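Cystalysin (Treponema denticola, PDB 1C7N) belongs to the class I and II aminotransferase family and binds pyridoxal-5'-phosphate in a two-chain assembly. Local coordinates at residues D256-E259 and R260-S264; T68-Y71 and K72-K76; H216-F219 and Q220-D223; E185-K188 and I189-I192. All coordinates share one frame; numbering follows the deposited sequence.

How the contacts relate
From the N terminus the contacts come in the order 2, 4, 3, 1, strictly in series, so none nests inside or crosses another. Each joins adjacent segments and closes no more than a turn of chain. Contact 2 shapes the start of helix 69-83, which packs on strand 92-95 and helix 275-287. Contact 4 is a central part of helix 183-195, and contact 3 lies in the loop between strand 199-203 and helix 224-227. These two touch, their centres about 11 Å apart, as the loop folds back onto the helix. Contact 1, in helix 255-267, shares strand 92-95 with contact 2 as a neighbour, though their nearest atoms stay about 9 Å apart.

Contact 1: D256-E259 and R260-S264; sequences DIRE and RFTKS
The carbonyl plane of Arg258 is met on both faces by Thr262, one turn further on. The backbone N of Thr262 reaches Arg258 O from one face at 3.0 Å. From the opposite face comes the hydroxyl, with Thr262 OG1 donating to Arg258 O over 2.9 Å and lying 38° out of the carbonyl plane. With chi1 at -61°, OG1 sits beside the backbone N of its own residue, and both donors therefore converge on one oxygen.

This is the side-chain-to-backbone bond by which a threonine inside an alpha helix gives its hydroxyl to the carbonyl four residues back, here in helix 255-267, a surface helix laid against strand 92-95 and helix 98-109. The neighbouring residues make plain i to i+4 helical bonds, such as Phe261 N to Ile257 O at 2.9 Å. Phe261 CB rests 3.5 Å from that Ile257 O, while its ring goes inward to Ile93, Thr95 and Ala101. Arg260 leaves the helix past Asp256, its CG lying 3.2 Å from Asp256 O, and bends at chi2 and chi3. Its guanidinium group then forms a salt bridge with Glu108. Arg258, in contrast, sends NH1 back to the carbonyl of Ile252.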
loop_
_atom_site.group_PDB
_atom_site.type_symbol
_atom_site.label_atom_id
_atom_site.label_comp_id
_atom_site.label_asym_id
_atom_site.label_seq_id
_atom_site.Cartn_x
_atom_site.Cartn_y
_atom_site.Cartn_z
ATOM N N ASP A 256 21.944 8.515 -5.510
ATOM C CA ASP A 256 21.264 9.160 -6.628
ATOM C C ASP A 256 20.111 8.305 -7.132
ATOM O O ASP A 256 19.001 8.799 -7.326
ATOM C CB ASP A 256 22.250 9.426 -7.767
ATOM C CG ASP A 256 23.108 10.649 -7.517
ATOM O OD1 ASP A 256 23.696 10.754 -6.420
ATOM O OD2 ASP A 256 23.193 11.504 -8.423
ATOM N N ILE A 257 20.378 7.023 -7.354
ATOM C CA ILE A 257 19.342 6.111 -7.824
ATOM C C ILE A 257 18.280 5.932 -6.741
ATOM O O ILE A 257 17.081 5.932 -7.026
ATOM C CB ILE A 257 19.927 4.727 -8.177
ATOM C CG1 ILE A 257 20.841 4.845 -9.400
ATOM C CG2 ILE A 257 18.801 3.746 -8.446
ATOM C CD1 ILE A 257 21.584 3.560 -9.737
ATOM N N ARG A 258 18.725 5.783 -5.497
ATOM C CA ARG A 258 17.810 5.604 -4.381
ATOM C C ARG A 258 16.854 6.783 -4.256
ATOM O O ARG A 258 15.645 6.601 -4.120
ATOM C CB ARG A 258 18.592 5.429 -3.075
ATOM C CG ARG A 258 17.722 5.096 -1.867
ATOM C CD ARG A 258 18.559 4.619 -0.684
ATOM N NE ARG A 258 19.460 5.648 -0.169
ATOM C CZ ARG A 258 20.787 5.537 -0.127
ATOM N NH1 ARG A 258 21.385 4.440 -0.573
ATOM N NH2 ARG A 258 21.522 6.517 0.383
ATOM N N GLU A 259 17.399 7.994 -4.312
ATOM C CA GLU A 259 16.583 9.193 -4.194
ATOM C C GLU A 259 15.641 9.399 -5.376
ATOM O O GLU A 259 14.590 10.020 -5.229
ATOM C CB GLU A 259 17.486 10.418 -3.984
ATOM C CG GLU A 259 18.060 10.490 -2.568
ATOM C CD GLU A 259 19.186 11.499 -2.415
ATOM O OE1 GLU A 259 19.042 12.647 -2.889
ATOM O OE2 GLU A 259 20.215 11.143 -1.805
ATOM N N ARG A 260 16.004 8.873 -6.544
ATOM C CA ARG A 260 15.145 9.001 -7.720
ATOM C C ARG A 260 13.991 8.005 -7.622
ATOM O O ARG A 260 12.857 8.301 -8.007
ATOM C CB ARG A 260 15.926 8.737 -9.014
ATOM C CG ARG A 260 16.865 9.864 -9.438
ATOM C CD ARG A 260 16.688 10.195 -10.918
ATOM N NE ARG A 260 17.100 9.117 -11.809
ATOM C CZ ARG A 260 16.707 9.009 -13.075
ATOM N NH1 ARG A 260 15.889 9.910 -13.595
ATOM N NH2 ARG A 260 17.131 8.006 -13.828
ATOM N N PHE A 261 14.296 6.814 -7.117
ATOM C CA PHE A 261 13.296 5.765 -6.947
ATOM C C PHE A 261 12.276 6.235 -5.911
ATOM O O PHE A 261 11.069 6.049 -6.071
ATOM C CB PHE A 261 13.973 4.483 -6.452
ATOM C CG PHE A 261 13.032 3.330 -6.261
ATOM C CD1 PHE A 261 12.707 2.493 -7.324
ATOM C CD2 PHE A 261 12.468 3.080 -5.014
ATOM C CE1 PHE A 261 11.835 1.421 -7.144
ATOM C CE2 PHE A 261 11.594 2.012 -4.826
ATOM C CZ PHE A 261 11.277 1.179 -5.893
ATOM N N THR A 262 12.780 6.853 -4.849
ATOM C CA THR A 262 11.942 7.355 -3.769
ATOM C C THR A 262 11.029 8.500 -4.206
ATOM O O THR A 262 9.855 8.547 -3.830
ATOM C CB THR A 262 12.814 7.830 -2.603
ATOM O OG1 THR A 262 13.582 6.725 -2.115
ATOM C CG2 THR A 262 11.958 8.390 -1.484
ATOM N N LYS A 263 11.571 9.430 -4.987
ATOM C CA LYS A 263 10.782 10.562 -5.472
ATOM C C LYS A 263 9.641 10.019 -6.322
ATOM O O LYS A 263 8.484 10.407 -6.150
ATOM C CB LYS A 263 11.643 11.501 -6.327
ATOM C CG LYS A 263 12.237 10.829 -7.560
ATOM C CD LYS A 263 12.978 11.783 -8.494
ATOM C CE LYS A 263 12.017 12.554 -9.390
ATOM N NZ LYS A 263 12.738 13.297 -10.469
ATOM N N SER A 264 9.973 9.115 -7.238
ATOM C CA SER A 264 8.974 8.529 -8.117
ATOM C C SER A 264 7.904 7.790 -7.321
ATOM O O SER A 264 6.713 7.929 -7.592
ATOM C CB SER A 264 9.630 7.571 -9.108
ATOM O OG SER A 264 8.657 7.051 -9.996
#

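Contact 2: T68-Y71 and K72-K76; sequences TEEY and KKTVK
Tyr71 and Val75 meet one turn apart at the N-terminal end of helix 69-83, the side chain of Val75 lying aslant to the ring. Val75 CG2 stands over one face of the Tyr71 ring, 4.1 Å from its centroid, in a CH-pi contact displaced toward the rim. The methyl lies 3.9 Å from both Tyr71 CE2 and CZ, which places it above the hydroxyl-bearing side of the ring. Tyr71 OH is hydrogen-bonded to Asn249, and Tyr278 meets the ring edge-to-face, which together probably limit its rotation.

Thr68 is the N-cap: its OG1 accepts from Tyr71 N at 2.9 Å, serving one of the amides that have no helical carbonyl before them. Glu70 bends at chi2 and crosses Lys73 at about a right angle, its OE2 4.0 Å from Lys73 CD. The carboxylate itself is paired through OE1 with Lys286 of helix 275-287. On another side of the helix Glu69, bent at chi2, brings OE2 to 4.0 Å from CD of the extended Lys72, the two chains crossing at a slant. Glu69 OE2 and Lys72 NZ remain beyond salt-bridge range, and any attraction between them is probably modest.

Thr74 gives Glu70 O two bonds from opposite faces of the carbonyl plane: its backbone N donates from one, while Thr74 OG1, beside that N at a chi1 of -61°, reaches Glu70 O over 2.8 Å from the other.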
loop_
_atom_site.group_PDB
_atom_site.type_symbol
_atom_site.label_atom_id
_atom_site.label_comp_id
_atom_site.label_asym_id
_atom_site.label_seq_id
_atom_site.Cartn_x
_atom_site.Cartn_y
_atom_site.Cartn_z
ATOM N N THR A 68 11.201 1.491 11.961
ATOM C CA THR A 68 12.044 1.883 13.089
ATOM C C THR A 68 13.481 1.520 12.722
ATOM O O THR A 68 13.714 0.747 11.789
ATOM C CB THR A 68 11.698 1.100 14.356
ATOM O OG1 THR A 68 11.844 -0.305 14.090
ATOM C CG2 THR A 68 10.278 1.401 14.810
ATOM N N GLU A 69 14.447 2.063 13.453
ATOM C CA GLU A 69 15.835 1.738 13.176
ATOM C C GLU A 69 16.015 0.248 13.440
ATOM O O GLU A 69 16.771 -0.433 12.747
ATOM C CB GLU A 69 16.772 2.557 14.067
ATOM C CG GLU A 69 16.750 4.043 13.746
ATOM C CD GLU A 69 16.959 4.316 12.263
ATOM O OE1 GLU A 69 18.051 3.991 11.739
ATOM O OE2 GLU A 69 16.024 4.849 11.622
ATOM N N GLU A 70 15.300 -0.258 14.440
ATOM C CA GLU A 70 15.376 -1.676 14.769
ATOM C C GLU A 70 14.880 -2.501 13.579
ATOM O O GLU A 70 15.428 -3.564 13.279
ATOM C CB GLU A 70 14.534 -1.979 16.010
ATOM C CG GLU A 70 14.471 -3.460 16.391
ATOM C CD GLU A 70 15.828 -4.055 16.759
ATOM O OE1 GLU A 70 15.861 -5.247 17.144
ATOM O OE2 GLU A 70 16.857 -3.346 16.667
ATOM N N TYR A 71 13.849 -2.003 12.901
ATOM C CA TYR A 71 13.301 -2.694 11.740
ATOM C C TYR A 71 14.372 -2.797 10.667
ATOM O O TYR A 71 14.607 -3.865 10.099
ATOM C CB TYR A 71 12.100 -1.933 11.169
ATOM C CG TYR A 71 11.645 -2.460 9.823
ATOM C CD1 TYR A 71 10.762 -3.533 9.733
ATOM C CD2 TYR A 71 12.123 -1.901 8.636
ATOM C CE1 TYR A 71 10.364 -4.039 8.493
ATOM C CE2 TYR A 71 11.733 -2.401 7.391
ATOM C CZ TYR A 71 10.854 -3.467 7.329
ATOM O OH TYR A 71 10.471 -3.959 6.103
ATOM N N LYS A 72 15.016 -1.671 10.386
ATOM C CA LYS A 72 16.064 -1.624 9.382
ATOM C C LYS A 72 17.218 -2.532 9.786
ATOM O O LYS A 72 17.777 -3.241 8.946
ATOM C CB LYS A 72 16.550 -0.184 9.200
ATOM C CG LYS A 72 15.432 0.773 8.806
ATOM C CD LYS A 72 15.930 2.186 8.578
ATOM C CE LYS A 72 14.782 3.074 8.105
ATOM N NZ LYS A 72 15.255 4.352 7.515
ATOM N N LYS A 73 17.572 -2.512 11.067
ATOM C CA LYS A 73 18.660 -3.356 11.548
ATOM C C LYS A 73 18.325 -4.826 11.335
ATOM O O LYS A 73 19.197 -5.619 10.987
ATOM C CB LYS A 73 18.925 -3.130 13.041
ATOM C CG LYS A 73 19.442 -1.751 13.410
ATOM C CD LYS A 73 19.990 -1.751 14.837
ATOM C CE LYS A 73 20.153 -0.342 15.379
ATOM N NZ LYS A 73 21.008 0.503 14.508
ATOM N N THR A 74 17.060 -5.179 11.558
ATOM C CA THR A 74 16.600 -6.556 11.407
ATOM C C THR A 74 16.667 -7.026 9.952
ATOM O O THR A 74 16.994 -8.180 9.681
ATOM C CB THR A 74 15.156 -6.717 11.944
ATOM O OG1 THR A 74 15.127 -6.384 13.339
ATOM C CG2 THR A 74 14.676 -8.144 11.779
ATOM N N VAL A 75 16.361 -6.133 9.017
ATOM C CA VAL A 75 16.417 -6.477 7.600
ATOM C C VAL A 75 17.883 -6.616 7.188
ATOM O O VAL A 75 18.256 -7.535 6.459
ATOM C CB VAL A 75 15.735 -5.388 6.755
ATOM C CG1 VAL A 75 15.911 -5.681 5.270
ATOM C CG2 VAL A 75 14.260 -5.319 7.122
ATOM N N LYS A 76 18.709 -5.697 7.671
ATOM C CA LYS A 76 20.140 -5.710 7.391
ATOM C C LYS A 76 20.751 -6.997 7.952
ATOM O O LYS A 76 21.585 -7.640 7.307
ATOM C CB LYS A 76 20.797 -4.480 8.032
ATOM C CG LYS A 76 22.325 -4.462 8.049
ATOM C CD LYS A 76 22.818 -3.157 8.693
ATOM C CE LYS A 76 24.245 -3.259 9.222
ATOM N NZ LYS A 76 25.252 -3.513 8.157
#

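Contact 3: H216-F219 and Q220-D223; sequences HTVF and QSID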
loop_
_atom_site.group_PDB
_atom_site.type_symbol
_atom_site.label_atom_id
_atom_site.label_comp_id
_atom_site.label_asym_id
_atom_site.label_seq_id
_atom_site.Cartn_x
_atom_site.Cartn_y
_atom_site.Cartn_z
ATOM N N HIS A 216 21.817 -19.644 -3.090
ATOM C CA HIS A 216 21.477 -18.393 -3.752
ATOM C C HIS A 216 22.580 -17.363 -3.529
ATOM O O HIS A 216 23.156 -17.271 -2.444
ATOM C CB HIS A 216 20.153 -17.835 -3.222
ATOM C CG HIS A 216 19.759 -16.526 -3.842
ATOM N ND1 HIS A 216 20.225 -15.313 -3.385
ATOM C CD2 HIS A 216 18.979 -16.248 -4.915
ATOM C CE1 HIS A 216 19.751 -14.344 -4.147
ATOM N NE2 HIS A 216 18.992 -14.885 -5.083
ATOM N N THR A 217 22.872 -16.600 -4.572
ATOM C CA THR A 217 23.880 -15.553 -4.504
ATOM C C THR A 217 23.200 -14.231 -4.835
ATOM O O THR A 217 22.688 -14.056 -5.939
ATOM C CB THR A 217 25.003 -15.783 -5.537
ATOM O OG1 THR A 217 25.677 -17.016 -5.253
ATOM C CG2 THR A 217 26.004 -14.631 -5.492
ATOM N N VAL A 218 23.172 -13.311 -3.876
ATOM C CA VAL A 218 22.571 -12.005 -4.124
ATOM C C VAL A 218 23.435 -11.380 -5.212
ATOM O O VAL A 218 24.635 -11.156 -5.024
ATOM C CB VAL A 218 22.593 -11.121 -2.858
ATOM C CG1 VAL A 218 22.155 -9.714 -3.201
ATOM C CG2 VAL A 218 21.672 -11.712 -1.801
ATOM N N PHE A 219 22.819 -11.112 -6.356
ATOM C CA PHE A 219 23.527 -10.560 -7.502
ATOM C C PHE A 219 24.456 -9.380 -7.219
ATOM O O PHE A 219 25.638 -9.429 -7.566
ATOM C CB PHE A 219 22.520 -10.181 -8.589
ATOM C CG PHE A 219 23.044 -10.346 -9.992
ATOM C CD1 PHE A 219 22.164 -10.372 -11.069
ATOM C CD2 PHE A 219 24.409 -10.480 -10.238
ATOM C CE1 PHE A 219 22.633 -10.531 -12.374
ATOM C CE2 PHE A 219 24.891 -10.638 -11.540
ATOM C CZ PHE A 219 24.002 -10.664 -12.608
ATOM N N GLN A 220 23.943 -8.328 -6.586
ATOM C CA GLN A 220 24.770 -7.153 -6.315
ATOM C C GLN A 220 25.821 -7.344 -5.226
ATOM O O GLN A 220 26.584 -6.426 -4.928
ATOM C CB GLN A 220 23.890 -5.950 -5.964
ATOM C CG GLN A 220 23.190 -6.040 -4.620
ATOM C CD GLN A 220 22.534 -4.726 -4.239
ATOM O OE1 GLN A 220 21.477 -4.366 -4.766
ATOM N NE2 GLN A 220 23.172 -3.989 -3.337
ATOM N N SER A 221 25.875 -8.534 -4.637
ATOM C CA SER A 221 26.851 -8.805 -3.583
ATOM C C SER A 221 28.190 -9.286 -4.138
ATOM O O SER A 221 29.166 -9.399 -3.399
ATOM C CB SER A 221 26.308 -9.868 -2.626
ATOM O OG SER A 221 26.381 -11.158 -3.212
ATOM N N ILE A 222 28.242 -9.570 -5.438
ATOM C CA ILE A 222 29.471 -10.068 -6.044
ATOM C C ILE A 222 30.396 -8.989 -6.610
ATOM O O ILE A 222 31.509 -9.287 -7.031
ATOM C CB ILE A 222 29.165 -11.078 -7.176
ATOM C CG1 ILE A 222 28.514 -10.362 -8.356
ATOM C CG2 ILE A 222 28.248 -12.182 -6.656
ATOM C CD1 ILE A 222 28.366 -11.221 -9.595
ATOM N N ASP A 223 29.939 -7.740 -6.619
ATOM C CA ASP A 223 30.742 -6.642 -7.157
ATOM C C ASP A 223 30.155 -5.304 -6.723
ATOM O O ASP A 223 28.969 -5.051 -6.917
ATOM C CB ASP A 223 30.776 -6.735 -8.688
ATOM C CG ASP A 223 31.725 -5.733 -9.318
ATOM O OD1 ASP A 223 31.400 -4.527 -9.343
ATOM O OD2 ASP A 223 32.802 -6.156 -9.791
#
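Ser221 grips the carbonyl oxygen of Val218 twice. A chi1 of 76° places OG between the backbone N and carbonyl carbon of Ser221, pointing it back over the turn. Ser221 OG then donates to Val218 O in the carbonyl plane and on a lone pair, over an unusually short 2.5 Å whose exact length is doubtful. Ser221 N reaches Val218 O at 2.9 Å from 50° out of that plane. The backbone bond closes a tight turn of the 3-10 kind, and a weak bond from Ile222 N to Phe219 O, 3.4 Å long, follows it.

Ile222 adopts a similar first torsion, with chi1 at 68°. Its CG1 is thereby tucked against the backbone of the preceding turn, 3.1 Å from Phe219 O, and CD1 is carried on to the ring of Phe219. There Ile222 CD1 sits at the ring edge, 4.0 Å from Phe219 CE2. The other branch, Ile222 CG2, turns to Thr217 CG2 at 3.5 Å, the two side chains crossing at about a right angle. Val218 and Gln220 run alongside each other in the same direction, with Val218 CG1 4.1 Å from Gln220 CG; the amide of Gln220 goes on to bond Thr232.

The turn lies between strand 199-203 and helix 224-227. Thr217 OG1 is hydrogen-bonded to Lys183 of helix 183-195, Phe219 reaches Leu200 and Ser202 of strand 199-203, and Asp223 caps the start of helix 224-227.

Contact 4: E185-K188 and I189-I192; sequences ELQK and IKDI
Helix 183-195 is the crossover of the beta-alpha-beta unit formed with strands 165-171 and 199-203, and within it Ile189 and Ile192 fold against the carbonyls of Glu185 and Lys188. In each isoleucine CG1 lies beside the backbone N, with chi1 at -58° in Ile189, which brings this branch over the oxygen four residues back. Ile189 CG1 is 3.2 Å from Glu185 O, and Ile192 CG1 is also 3.2 Å from Lys188 O. Those oxygens are at the same time the acceptors of the helical bonds from Ile189 N, 3.1 Å from Glu185 O, and from Ile192 N.

Lys190 takes a different course. Its CB passes 3.3 Å from Leu186 O, and the chain runs alongside Gln187 in the same direction before bending at chi3 and chi4. The double bend brings Lys190 NZ to Asp191 OD1, where a 2.9 Å salt bridge meets the carboxylate from above its plane. Asp191 N itself donates to Gln187 O at 2.9 Å.

The carboxylate of Glu185 is occupied outside this part of the helix, by Lys182 N and Arg179. Leu186 and Ile189 face Phe170 of strand 165-171, whereas Ile192 turns to helix 153-160. Lys190 is buried under Ile222 and Asp223, while Lys188 and Asp191 are exposed. The helix links two parallel, neighbouring strands of the seven-stranded mixed sheet, the core of the large domain in fold-type I pyridoxal-5'-phosphate proteins.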
loop_
_atom_site.group_PDB
_atom_site.type_symbol
_atom_site.label_atom_id
_atom_site.label_comp_id
_atom_site.label_asym_id
_atom_site.label_seq_id
_atom_site.Cartn_x
_atom_site.Cartn_y
_atom_site.Cartn_z
ATOM N N GLU A 185 27.380 -18.136 -13.847
ATOM C CA GLU A 185 26.359 -17.541 -14.702
ATOM C C GLU A 185 26.198 -16.063 -14.337
ATOM O O GLU A 185 26.116 -15.201 -15.211
ATOM C CB GLU A 185 25.026 -18.278 -14.521
ATOM C CG GLU A 185 25.074 -19.755 -14.885
ATOM C CD GLU A 185 23.766 -20.484 -14.593
ATOM O OE1 GLU A 185 23.318 -20.463 -13.426
ATOM O OE2 GLU A 185 23.194 -21.085 -15.531
ATOM N N LEU A 186 26.156 -15.776 -13.039
ATOM C CA LEU A 186 26.019 -14.403 -12.564
ATOM C C LEU A 186 27.234 -13.555 -12.937
ATOM O O LEU A 186 27.109 -12.349 -13.156
ATOM C CB LEU A 186 25.808 -14.374 -11.043
ATOM C CG LEU A 186 24.456 -14.896 -10.539
ATOM C CD1 LEU A 186 24.397 -14.818 -9.016
ATOM C CD2 LEU A 186 23.326 -14.082 -11.167
ATOM N N GLN A 187 28.407 -14.183 -13.004
ATOM C CA GLN A 187 29.636 -13.479 -13.368
ATOM C C GLN A 187 29.560 -13.034 -14.822
ATOM O O GLN A 187 29.871 -11.885 -15.140
ATOM C CB GLN A 187 30.856 -14.386 -13.170
ATOM C CG GLN A 187 31.205 -14.652 -11.707
ATOM C CD GLN A 187 31.821 -13.443 -11.014
ATOM O OE1 GLN A 187 31.729 -13.301 -9.792
ATOM N NE2 GLN A 187 32.466 -12.577 -11.790
ATOM N N LYS A 188 29.142 -13.943 -15.702
ATOM C CA LYS A 188 29.020 -13.636 -17.125
ATOM C C LYS A 188 28.034 -12.498 -17.354
ATOM O O LYS A 188 28.255 -11.629 -18.197
ATOM C CB LYS A 188 28.547 -14.861 -17.910
ATOM C CG LYS A 188 29.629 -15.856 -18.289
ATOM C CD LYS A 188 29.083 -16.833 -19.328
ATOM C CE LYS A 188 30.147 -17.780 -19.848
ATOM N NZ LYS A 188 29.618 -18.630 -20.963
ATOM N N ILE A 189 26.934 -12.514 -16.608
ATOM C CA ILE A 189 25.931 -11.469 -16.744
ATOM C C ILE A 189 26.494 -10.161 -16.197
ATOM O O ILE A 189 26.281 -9.099 -16.779
ATOM C CB ILE A 189 24.636 -11.828 -15.988
ATOM C CG1 ILE A 189 24.087 -13.155 -16.519
ATOM C CG2 ILE A 189 23.601 -10.707 -16.163
ATOM C CD1 ILE A 189 22.863 -13.655 -15.783
ATOM N N LYS A 190 27.220 -10.244 -15.084
ATOM C CA LYS A 190 27.818 -9.059 -14.477
ATOM C C LYS A 190 28.748 -8.361 -15.461
ATOM O O LYS A 190 28.726 -7.138 -15.582
ATOM C CB LYS A 190 28.607 -9.431 -13.218
ATOM C CG LYS A 190 29.485 -8.297 -12.692
ATOM C CD LYS A 190 30.346 -8.744 -11.522
ATOM C CE LYS A 190 31.310 -9.856 -11.921
ATOM N NZ LYS A 190 32.397 -9.410 -12.845
ATOM N N ASP A 191 29.571 -9.141 -16.158
ATOM C CA ASP A 191 30.499 -8.573 -17.128
ATOM C C ASP A 191 29.757 -7.868 -18.254
ATOM O O ASP A 191 30.129 -6.763 -18.654
ATOM C CB ASP A 191 31.418 -9.655 -17.706
ATOM C CG ASP A 191 32.428 -10.164 -16.695
ATOM O OD1 ASP A 191 32.719 -9.440 -15.712
ATOM O OD2 ASP A 191 32.944 -11.282 -16.887
ATOM N N ILE A 192 28.710 -8.507 -18.765
ATOM C CA ILE A 192 27.913 -7.926 -19.835
ATOM C C ILE A 192 27.282 -6.612 -19.365
ATOM O O ILE A 192 27.237 -5.628 -20.107
ATOM C CB ILE A 192 26.784 -8.892 -20.276
ATOM C CG1 ILE A 192 27.389 -10.166 -20.870
ATOM C CG2 ILE A 192 25.866 -8.207 -21.283
ATOM C CD1 ILE A 192 26.360 -11.187 -21.302
#